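Long-range contacts in uncharacterized protein YPL067C (Saccharomyces cerevisiae, PDB 5KCI), which is a cytoplasmic protein of unknown function, also called HTC1, from the DUF3605 family, possibly linked to histidine triad proteins and amyloid toxicity: residues G16-I22 against N97-V102; K79-T85 against L107-L113; P142-H148 against F173-Y178. All coordinates share one frame; numbering follows the deposited sequence.

How the interactions relate
Interactions 1 and 3 adjoin on the same side of the chain's centre, their own centres about 13 Å apart. One backbone link and one from an indole join them: Gly101 O lies 2.8 Å from Phe173 N, and Trp19 NE1 lies 3.0 Å from Gly147 O, both probable hydrogen bonds. Interaction 2 sits across the molecule from interaction 1, with centres about 27 Å apart and nearest atoms about 12 Å apart, and it is about 26 Å, centre to centre, from interaction 3. Strand 102-109 runs between the first two, starting in interaction 1 and ending in interaction 2. A bound zinc ion lies near interaction 2, about 8 Å from the side chain of Thr85.

Interaction 1 (G16-I22 against N97-V102); sequences GWKWEQI and NFEPGV
Asn97 O receives the amide of Trp17 at 3.0 Å (N to O), one half of a single beta bridge that joins the modelled N-terminus to the connection between strands 87-91 and 102-109. Beside it the Asn97 amide group lies against Gly16, its OD1 3.5 Å from Gly16 CA. A side chain on Gly16 would run into Phe98 O at this close passage. The Phe98 ring is met by Ile22 of helix 19-28, whose CD1 lies 3.3 Å from Phe98 CD1, and Trp17 CB touches the ring edge near its plane. Leu34 and Leu170 add to this apolar cluster. Glu99 completes the bridge with a 2.9 Å hydrogen bond from its backbone N to Trp17 O. With CG lodged between the backbone N and carbonyl carbon (chi1 66°), the extended Glu99 side chain crosses Lys18 at about a right angle and brings its carboxylate to the start of the helix, just past the N-cap residue Lys18. There Trp19 N, in the first helical turn, donates to Glu99 OE2 at 2.8 Å, reaching the anti side of the carboxylate, 19° out of its plane. The Trp19 indole stacks with Phe172, while its NE1 bonds to Gly147 O. Glu99 also begins a type II turn that ends at Val102, whose CG2 packs against Trp19 CE3 at 3.9 Å.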
loop_
_atom_site.group_PDB
_atom_site.type_symbol
_atom_site.label_atom_id
_atom_site.label_comp_id
_atom_site.label_asym_id
_atom_site.label_seq_id
_atom_site.Cartn_x
_atom_site.Cartn_y
_atom_site.Cartn_z
ATOM N N GLY A 16 4.142 -19.429 0.665
ATOM C CA GLY A 16 4.282 -18.010 0.965
ATOM C C GLY A 16 4.623 -17.697 2.413
ATOM O O GLY A 16 4.457 -18.516 3.306
ATOM N N TRP A 17 5.110 -16.485 2.635
ATOM C CA TRP A 17 5.483 -16.033 3.967
ATOM C C TRP A 17 4.289 -16.070 4.916
ATOM O O TRP A 17 3.194 -15.605 4.583
ATOM C CB TRP A 17 6.018 -14.607 3.905
ATOM C CG TRP A 17 7.399 -14.439 3.270
ATOM C CD1 TRP A 17 7.700 -13.742 2.126
ATOM C CD2 TRP A 17 8.643 -14.950 3.763
ATOM N NE1 TRP A 17 9.052 -13.792 1.881
ATOM C CE2 TRP A 17 9.653 -14.528 2.867
ATOM C CE3 TRP A 17 9.005 -15.712 4.874
ATOM C CZ2 TRP A 17 10.993 -14.862 3.044
ATOM C CZ3 TRP A 17 10.333 -16.047 5.044
ATOM C CH2 TRP A 17 11.313 -15.616 4.137
ATOM N N LYS A 18 4.523 -16.599 6.110
ATOM C CA LYS A 18 3.524 -16.573 7.160
ATOM C C LYS A 18 3.519 -15.202 7.815
ATOM O O LYS A 18 4.506 -14.444 7.757
ATOM C CB LYS A 18 3.802 -17.649 8.199
ATOM C CG LYS A 18 3.753 -19.069 7.657
ATOM C CD LYS A 18 2.341 -19.473 7.277
ATOM C CE LYS A 18 2.236 -20.974 6.962
ATOM N NZ LYS A 18 2.874 -21.355 5.659
ATOM N N TRP A 19 2.388 -14.879 8.440
ATOM C CA TRP A 19 2.190 -13.526 8.949
ATOM C C TRP A 19 3.314 -13.114 9.896
ATOM O O TRP A 19 3.847 -12.005 9.795
ATOM C CB TRP A 19 0.835 -13.428 9.654
ATOM C CG TRP A 19 0.513 -12.009 10.055
ATOM C CD1 TRP A 19 0.445 -11.507 11.316
ATOM C CD2 TRP A 19 0.277 -10.911 9.175
ATOM N NE1 TRP A 19 0.177 -10.155 11.270
ATOM C CE2 TRP A 19 0.043 -9.779 9.968
ATOM C CE3 TRP A 19 0.210 -10.781 7.787
ATOM C CZ2 TRP A 19 -0.231 -8.540 9.424
ATOM C CZ3 TRP A 19 -0.061 -9.551 7.258
ATOM C CH2 TRP A 19 -0.271 -8.442 8.069
ATOM N N GLU A 20 3.693 -14.011 10.827
ATOM C CA GLU A 20 4.753 -13.677 11.776
ATOM C C GLU A 20 6.083 -13.434 11.060
ATOM O O GLU A 20 6.874 -12.571 11.466
ATOM C CB GLU A 20 4.892 -14.788 12.816
ATOM C CG GLU A 20 4.911 -14.283 14.255
ATOM C CD GLU A 20 4.990 -15.405 15.274
ATOM O OE1 GLU A 20 4.661 -16.557 14.925
ATOM O OE2 GLU A 20 5.385 -15.133 16.428
ATOM N N GLN A 21 6.345 -14.189 10.001
ATOM C CA GLN A 21 7.541 -13.956 9.203
ATOM C C GLN A 21 7.482 -12.602 8.504
ATOM O O GLN A 21 8.488 -11.883 8.455
ATOM C CB GLN A 21 7.707 -15.086 8.194
ATOM C CG GLN A 21 7.925 -16.429 8.864
ATOM C CD GLN A 21 8.069 -17.558 7.860
ATOM O OE1 GLN A 21 7.211 -17.751 6.998
ATOM N NE2 GLN A 21 9.169 -18.301 7.958
ATOM N N ILE A 22 6.326 -12.264 7.926
ATOM C CA ILE A 22 6.126 -10.952 7.309
ATOM C C ILE A 22 6.431 -9.846 8.305
ATOM O O ILE A 22 7.154 -8.892 7.997
ATOM C CB ILE A 22 4.695 -10.840 6.749
ATOM C CG1 ILE A 22 4.508 -11.862 5.632
ATOM C CG2 ILE A 22 4.434 -9.445 6.181
ATOM C CD1 ILE A 22 3.077 -12.041 5.161
ATOM N N ASN A 97 4.260 -13.064 -2.392
ATOM C CA ASN A 97 3.958 -14.465 -2.072
ATOM C C ASN A 97 3.786 -14.593 -0.573
ATOM O O ASN A 97 4.745 -14.790 0.176
ATOM C CB ASN A 97 5.061 -15.378 -2.573
ATOM C CG ASN A 97 4.696 -16.840 -2.444
ATOM O OD1 ASN A 97 3.521 -17.192 -2.369
ATOM N ND2 ASN A 97 5.706 -17.695 -2.437
ATOM N N PHE A 98 2.534 -14.497 -0.136
ATOM C CA PHE A 98 2.149 -14.539 1.262
ATOM C C PHE A 98 1.231 -15.739 1.498
ATOM O O PHE A 98 0.682 -16.318 0.562
ATOM C CB PHE A 98 1.427 -13.252 1.645
ATOM C CG PHE A 98 2.249 -12.022 1.461
ATOM C CD1 PHE A 98 3.539 -11.973 1.937
ATOM C CD2 PHE A 98 1.716 -10.911 0.841
ATOM C CE1 PHE A 98 4.305 -10.834 1.785
ATOM C CE2 PHE A 98 2.478 -9.765 0.684
ATOM C CZ PHE A 98 3.764 -9.727 1.168
ATOM N N GLU A 99 1.028 -16.088 2.764
ATOM C CA GLU A 99 0.187 -17.244 3.046
ATOM C C GLU A 99 -1.272 -16.917 2.719
ATOM O O GLU A 99 -1.668 -15.749 2.686
ATOM C CB GLU A 99 0.348 -17.679 4.498
ATOM C CG GLU A 99 -0.162 -16.697 5.566
ATOM C CD GLU A 99 -0.215 -17.306 6.946
ATOM O OE1 GLU A 99 -0.788 -18.413 7.085
ATOM O OE2 GLU A 99 0.284 -16.679 7.906
ATOM N N PRO A 100 -2.100 -17.935 2.475
ATOM C CA PRO A 100 -3.515 -17.668 2.218
ATOM C C PRO A 100 -4.089 -16.778 3.304
ATOM O O PRO A 100 -3.769 -16.923 4.486
ATOM C CB PRO A 100 -4.155 -19.065 2.242
ATOM C CG PRO A 100 -3.071 -19.982 1.918
ATOM C CD PRO A 100 -1.811 -19.381 2.487
ATOM N N GLY A 101 -4.919 -15.835 2.895
ATOM C CA GLY A 101 -5.590 -14.952 3.815
ATOM C C GLY A 101 -4.948 -13.588 3.905
ATOM O O GLY A 101 -5.605 -12.631 4.337
ATOM N N VAL A 102 -3.691 -13.479 3.477
ATOM C CA VAL A 102 -3.018 -12.181 3.416
ATOM C C VAL A 102 -3.377 -11.481 2.115
ATOM O O VAL A 102 -3.119 -11.990 1.018
ATOM C CB VAL A 102 -1.503 -12.343 3.555
ATOM C CG1 VAL A 102 -0.823 -10.960 3.429
ATOM C CG2 VAL A 102 -1.164 -12.973 4.899
#

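Interaction 2 (K79-T85 against L107-L113); sequences KAFSSST and LWSKVAL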
loop_
_atom_site.group_PDB
_atom_site.type_symbol
_atom_site.label_atom_id
_atom_site.label_comp_id
_atom_site.label_asym_id
_atom_site.label_seq_id
_atom_site.Cartn_x
_atom_site.Cartn_y
_atom_site.Cartn_z
ATOM N N LYS A 79 -1.936 18.397 4.435
ATOM C CA LYS A 79 -1.270 17.251 5.047
ATOM C C LYS A 79 -1.668 15.958 4.341
ATOM O O LYS A 79 -2.802 15.812 3.892
ATOM C CB LYS A 79 -1.636 17.145 6.537
ATOM C CG LYS A 79 -0.807 18.011 7.498
ATOM C CD LYS A 79 -1.416 18.036 8.919
ATOM C CE LYS A 79 -1.174 16.747 9.697
ATOM N NZ LYS A 79 -1.957 16.695 10.998
ATOM N N ALA A 80 -0.722 15.023 4.249
ATOM C CA ALA A 80 -0.991 13.710 3.692
ATOM C C ALA A 80 -2.198 13.122 4.405
ATOM O O ALA A 80 -2.350 13.306 5.611
ATOM C CB ALA A 80 0.221 12.804 3.875
ATOM N N PHE A 81 -3.099 12.513 3.640
ATOM C CA PHE A 81 -4.282 11.814 4.145
ATOM C C PHE A 81 -5.334 12.748 4.751
ATOM O O PHE A 81 -6.358 12.254 5.268
ATOM C CB PHE A 81 -3.900 10.744 5.181
ATOM C CG PHE A 81 -2.850 9.796 4.692
ATOM C CD1 PHE A 81 -3.002 9.142 3.471
ATOM C CD2 PHE A 81 -1.699 9.577 5.433
ATOM C CE1 PHE A 81 -2.026 8.283 2.999
ATOM C CE2 PHE A 81 -0.723 8.726 4.972
ATOM C CZ PHE A 81 -0.878 8.080 3.751
ATOM N N SER A 82 -5.143 14.074 4.683
ATOM C CA SER A 82 -6.084 15.027 5.257
ATOM C C SER A 82 -7.376 15.118 4.472
ATOM O O SER A 82 -8.347 15.678 4.980
ATOM C CB SER A 82 -5.479 16.429 5.302
ATOM O OG SER A 82 -5.297 16.874 3.977
ATOM N N SER A 83 -7.398 14.621 3.242
ATOM C CA SER A 83 -8.579 14.662 2.397
ATOM C C SER A 83 -8.565 13.441 1.489
ATOM O O SER A 83 -7.500 13.022 1.040
ATOM C CB SER A 83 -8.605 15.939 1.553
ATOM O OG SER A 83 -9.621 15.861 0.578
ATOM N N SER A 84 -9.746 12.870 1.227
ATOM C CA SER A 84 -9.812 11.649 0.428
ATOM C C SER A 84 -9.323 11.861 -1.001
ATOM O O SER A 84 -8.997 10.884 -1.692
ATOM C CB SER A 84 -11.239 11.095 0.429
ATOM O OG SER A 84 -12.161 11.967 -0.198
ATOM N N THR A 85 -9.255 13.108 -1.466
ATOM C CA THR A 85 -8.740 13.364 -2.798
ATOM C C THR A 85 -7.234 13.202 -2.895
ATOM O O THR A 85 -6.694 13.271 -4.005
ATOM C CB THR A 85 -9.080 14.798 -3.247
ATOM O OG1 THR A 85 -8.305 15.721 -2.476
ATOM C CG2 THR A 85 -10.550 15.102 -3.048
ATOM N N LEU A 107 -1.467 1.578 -1.259
ATOM C CA LEU A 107 -1.961 2.884 -0.878
ATOM C C LEU A 107 -1.094 3.963 -1.517
ATOM O O LEU A 107 0.043 4.173 -1.100
ATOM C CB LEU A 107 -1.914 3.030 0.642
ATOM C CG LEU A 107 -2.203 4.399 1.232
ATOM C CD1 LEU A 107 -3.629 4.837 0.926
ATOM C CD2 LEU A 107 -1.971 4.340 2.764
ATOM N N TRP A 108 -1.669 4.664 -2.475
ATOM C CA TRP A 108 -1.034 5.768 -3.190
ATOM C C TRP A 108 -1.346 7.080 -2.481
ATOM O O TRP A 108 -2.475 7.307 -2.023
ATOM C CB TRP A 108 -1.542 5.819 -4.631
ATOM C CG TRP A 108 -1.240 4.606 -5.403
ATOM C CD1 TRP A 108 -2.031 3.494 -5.538
ATOM C CD2 TRP A 108 -0.046 4.348 -6.130
ATOM N NE1 TRP A 108 -1.395 2.563 -6.340
ATOM C CE2 TRP A 108 -0.178 3.073 -6.719
ATOM C CE3 TRP A 108 1.124 5.088 -6.367
ATOM C CZ2 TRP A 108 0.832 2.516 -7.508
ATOM C CZ3 TRP A 108 2.112 4.533 -7.147
ATOM C CH2 TRP A 108 1.973 3.266 -7.700
ATOM N N SER A 109 -0.346 7.965 -2.412
ATOM C CA SER A 109 -0.535 9.259 -1.771
ATOM C C SER A 109 0.058 10.381 -2.629
ATOM O O SER A 109 1.201 10.282 -3.060
ATOM C CB SER A 109 0.121 9.302 -0.388
ATOM O OG SER A 109 -0.075 10.563 0.229
ATOM N N LYS A 110 -0.740 11.423 -2.861
ATOM C CA LYS A 110 -0.284 12.629 -3.551
ATOM C C LYS A 110 0.805 13.340 -2.769
ATOM O O LYS A 110 1.645 14.030 -3.356
ATOM C CB LYS A 110 -1.457 13.589 -3.747
ATOM C CG LYS A 110 -2.268 13.442 -5.009
ATOM C CD LYS A 110 -3.055 14.734 -5.278
ATOM C CE LYS A 110 -4.348 14.484 -6.059
ATOM N NZ LYS A 110 -5.418 15.486 -5.757
ATOM N N VAL A 111 0.774 13.221 -1.445
ATOM C CA VAL A 111 1.768 13.811 -0.557
ATOM C C VAL A 111 2.746 12.714 -0.177
ATOM O O VAL A 111 2.359 11.675 0.380
ATOM C CB VAL A 111 1.111 14.419 0.692
ATOM C CG1 VAL A 111 2.148 15.106 1.562
ATOM C CG2 VAL A 111 0.021 15.396 0.300
ATOM N N ALA A 112 4.012 12.929 -0.490
ATOM C CA ALA A 112 5.015 11.965 -0.084
ATOM C C ALA A 112 5.146 11.969 1.438
ATOM O O ALA A 112 4.950 12.995 2.100
ATOM C CB ALA A 112 6.358 12.293 -0.757
ATOM N N LEU A 113 5.458 10.794 1.977
ATOM C CA LEU A 113 5.821 10.589 3.369
ATOM C C LEU A 113 7.239 10.029 3.411
ATOM O O LEU A 113 7.471 8.908 2.916
ATOM C CB LEU A 113 4.844 9.635 4.062
ATOM C CG LEU A 113 3.406 10.154 4.104
ATOM C CD1 LEU A 113 2.598 9.520 2.991
ATOM C CD2 LEU A 113 2.770 9.904 5.470
HETATM O O HOH W 1 -2.252 11.862 1.011
#
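A type II beta turn, Lys79 to Ser82, sets Ala80 and Phe81 against the end of strand 102-109 and the loop that follows it. Ser82 N and Ser82 OG both bond to Lys79 O and close the turn. At its corner Ala80 CB meets Val111 CB at 3.7 Å; with CG1 anti to the backbone N (chi1 -176°), Val111 turns CB and both methyls to Ala80. Phe81, at the turn position with positive phi, puts its ring against two leucines. Leu107 CD2 comes from the opposite direction to meet CE1 at 4.0 Å, while Leu113 crosses obliquely and lays CD2 3.7 Å from CE2. Ser109 joins the two segments through a water: Phe81 N donates to it at 2.8 Å, and the water donates to Ser109 OG at 2.7 Å. The same OG gives its own proton to Val111 O, so this buried hydroxyl is held from two sides. At the far end of the 79-85 loop, the extended Lys110 chain carries NZ to a 3.1 Å hydrogen bond with Thr85 O, above the carbonyl plane; Lys110 also makes a cation-pi contact with Trp66. Around this core, Phe81 stacks on Phe133 and touches Met130 of helix 120-135, Arg129 of that helix bonds to Ala80 O, and Phe165 of strand 165-172 packs on Ser109 and Leu113.

Interaction 3 (P142-H148 against F173-Y178); sequences PLLSSGH and FPRERY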
loop_
_atom_site.group_PDB
_atom_site.type_symbol
_atom_site.label_atom_id
_atom_site.label_comp_id
_atom_site.label_asym_id
_atom_site.label_seq_id
_atom_site.Cartn_x
_atom_site.Cartn_y
_atom_site.Cartn_z
ATOM N N PRO A 142 -11.177 -4.572 13.500
ATOM C CA PRO A 142 -10.862 -5.858 14.142
ATOM C C PRO A 142 -9.504 -6.383 13.728
ATOM O O PRO A 142 -8.804 -6.965 14.565
ATOM C CB PRO A 142 -12.009 -6.762 13.706
ATOM C CG PRO A 142 -12.469 -6.238 12.479
ATOM C CD PRO A 142 -12.243 -4.721 12.499
ATOM N N LEU A 143 -9.072 -6.093 12.492
ATOM C CA LEU A 143 -7.723 -6.460 12.053
ATOM C C LEU A 143 -6.660 -5.738 12.858
ATOM O O LEU A 143 -5.670 -6.341 13.295
ATOM C CB LEU A 143 -7.558 -6.144 10.580
ATOM C CG LEU A 143 -8.485 -6.906 9.628
ATOM C CD1 LEU A 143 -8.316 -6.402 8.195
ATOM C CD2 LEU A 143 -8.239 -8.379 9.684
ATOM N N LEU A 144 -6.843 -4.440 13.071
ATOM C CA LEU A 144 -5.886 -3.719 13.910
ATOM C C LEU A 144 -5.865 -4.324 15.302
ATOM O O LEU A 144 -4.790 -4.523 15.885
ATOM C CB LEU A 144 -6.263 -2.250 13.990
ATOM C CG LEU A 144 -6.174 -1.530 12.650
ATOM C CD1 LEU A 144 -7.015 -0.261 12.663
ATOM C CD2 LEU A 144 -4.688 -1.216 12.368
ATOM N N SER A 145 -7.054 -4.630 15.844
ATOM C CA SER A 145 -7.108 -5.176 17.194
ATOM C C SER A 145 -6.337 -6.480 17.257
ATOM O O SER A 145 -5.713 -6.782 18.280
ATOM C CB SER A 145 -8.557 -5.402 17.643
ATOM O OG SER A 145 -9.320 -4.220 17.566
ATOM N N SER A 146 -6.324 -7.231 16.150
ATOM C CA SER A 146 -5.624 -8.512 16.048
ATOM C C SER A 146 -4.133 -8.423 15.708
ATOM O O SER A 146 -3.463 -9.461 15.700
ATOM C CB SER A 146 -6.323 -9.357 14.984
ATOM O OG SER A 146 -7.701 -9.560 15.298
ATOM N N GLY A 147 -3.581 -7.246 15.410
ATOM C CA GLY A 147 -2.232 -7.188 14.884
ATOM C C GLY A 147 -2.115 -7.664 13.448
ATOM O O GLY A 147 -1.045 -8.105 13.023
ATOM N N HIS A 148 -3.196 -7.568 12.681
ATOM C CA HIS A 148 -3.282 -8.172 11.363
ATOM C C HIS A 148 -3.301 -7.122 10.262
ATOM O O HIS A 148 -3.813 -7.356 9.164
ATOM C CB HIS A 148 -4.514 -9.073 11.297
ATOM C CG HIS A 148 -4.319 -10.351 12.034
ATOM N ND1 HIS A 148 -5.330 -11.277 12.237
ATOM C CD2 HIS A 148 -3.209 -10.868 12.610
ATOM C CE1 HIS A 148 -4.841 -12.304 12.912
ATOM N NE2 HIS A 148 -3.560 -12.083 13.149
ATOM N N PHE A 173 -6.416 -12.054 6.999
ATOM C CA PHE A 173 -7.703 -12.669 7.302
ATOM C C PHE A 173 -7.431 -14.162 7.483
ATOM O O PHE A 173 -7.468 -14.915 6.511
ATOM C CB PHE A 173 -8.711 -12.437 6.176
ATOM C CG PHE A 173 -9.021 -10.992 5.894
ATOM C CD1 PHE A 173 -8.286 -10.285 4.970
ATOM C CD2 PHE A 173 -10.074 -10.364 6.503
ATOM C CE1 PHE A 173 -8.600 -8.996 4.679
ATOM C CE2 PHE A 173 -10.391 -9.078 6.222
ATOM C CZ PHE A 173 -9.629 -8.370 5.305
ATOM N N PRO A 174 -7.128 -14.629 8.694
ATOM C CA PRO A 174 -6.835 -16.062 8.873
ATOM C C PRO A 174 -7.978 -16.948 8.380
ATOM O O PRO A 174 -9.151 -16.602 8.489
ATOM C CB PRO A 174 -6.629 -16.204 10.385
ATOM C CG PRO A 174 -6.278 -14.792 10.856
ATOM C CD PRO A 174 -7.113 -13.901 9.964
ATOM N N ARG A 175 -7.605 -18.077 7.795
ATOM C CA ARG A 175 -8.599 -18.979 7.208
ATOM C C ARG A 175 -9.547 -19.535 8.272
ATOM O O ARG A 175 -10.695 -19.892 7.966
ATOM C CB ARG A 175 -7.874 -20.090 6.454
ATOM C CG ARG A 175 -7.345 -19.669 5.083
ATOM C CD ARG A 175 -8.465 -19.525 4.060
ATOM N NE ARG A 175 -7.949 -19.277 2.713
ATOM C CZ ARG A 175 -8.003 -18.109 2.070
ATOM N NH1 ARG A 175 -8.569 -17.037 2.621
ATOM N NH2 ARG A 175 -7.490 -18.016 0.851
ATOM N N GLU A 176 -9.095 -19.647 9.515
ATOM C CA GLU A 176 -9.983 -20.149 10.556
ATOM C C GLU A 176 -10.924 -19.069 11.076
ATOM O O GLU A 176 -11.790 -19.373 11.900
ATOM C CB GLU A 176 -9.176 -20.792 11.702
ATOM C CG GLU A 176 -8.432 -19.841 12.631
ATOM C CD GLU A 176 -7.102 -19.312 12.065
ATOM O OE1 GLU A 176 -6.789 -19.569 10.873
ATOM O OE2 GLU A 176 -6.367 -18.653 12.848
ATOM N N ARG A 177 -10.808 -17.840 10.572
ATOM C CA ARG A 177 -11.638 -16.726 11.008
ATOM C C ARG A 177 -12.456 -16.096 9.890
ATOM O O ARG A 177 -13.551 -15.577 10.163
ATOM C CB ARG A 177 -10.761 -15.649 11.665
ATOM C CG ARG A 177 -10.227 -16.160 12.977
ATOM C CD ARG A 177 -9.000 -15.451 13.435
ATOM N NE ARG A 177 -9.304 -14.090 13.865
ATOM C CZ ARG A 177 -8.435 -13.307 14.498
ATOM N NH1 ARG A 177 -7.191 -13.733 14.732
ATOM N NH2 ARG A 177 -8.801 -12.086 14.876
ATOM N N TYR A 178 -12.009 -16.211 8.642
ATOM C CA TYR A 178 -12.715 -15.666 7.489
ATOM C C TYR A 178 -12.692 -16.687 6.364
ATOM O O TYR A 178 -11.625 -17.215 6.038
ATOM C CB TYR A 178 -12.039 -14.367 7.007
ATOM C CG TYR A 178 -12.066 -13.206 7.973
ATOM C CD1 TYR A 178 -13.039 -12.220 7.873
ATOM C CD2 TYR A 178 -11.083 -13.066 8.952
ATOM C CE1 TYR A 178 -13.055 -11.120 8.748
ATOM C CE2 TYR A 178 -11.085 -11.985 9.836
ATOM C CZ TYR A 178 -12.077 -11.010 9.727
ATOM O OH TYR A 178 -12.098 -9.933 10.587
#
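Ser146 OG is gripped twice: Arg177 NH2 donates to it at 2.8 Å, and the hydroxyl in turn donates to Pro142 O at 2.9 Å. Pro142 O also takes Ser146 N, the two donors arriving from opposite faces of the carbonyl plane. With an alanine here in place of Ser146, Arg177 NH2 is likely to lose its acceptor and Pro142 O one of its two donors, leaving the guanidinium freer to turn. Bent at chi3 (71°), the arginine chain carries NH1 to 3.3 Å from His148 CE1, ring and guanidinium planes standing 49° apart. The same CE1 reaches Pro174 CG at 3.5 Å, with proline and imidazole approaching from opposite directions. Just before His148, helix 141-146 ends in a Schellman motif, where Gly147 adopts positive phi and His148 N bonds back to Leu143 O, so that the chain turns into strand 149-152. His148 meets Phe172 and Trp19 edge to face. Deeper in, Leu143 crosses Phe173 at about a right angle, CD1 touching CZ at 3.7 Å and CD2 lying over one face near the rim. Phe173 CD2 in turn sits 3.5 Å above the centre of the Tyr178 ring, and Val183 of helix 180-193 touches both aromatic residues.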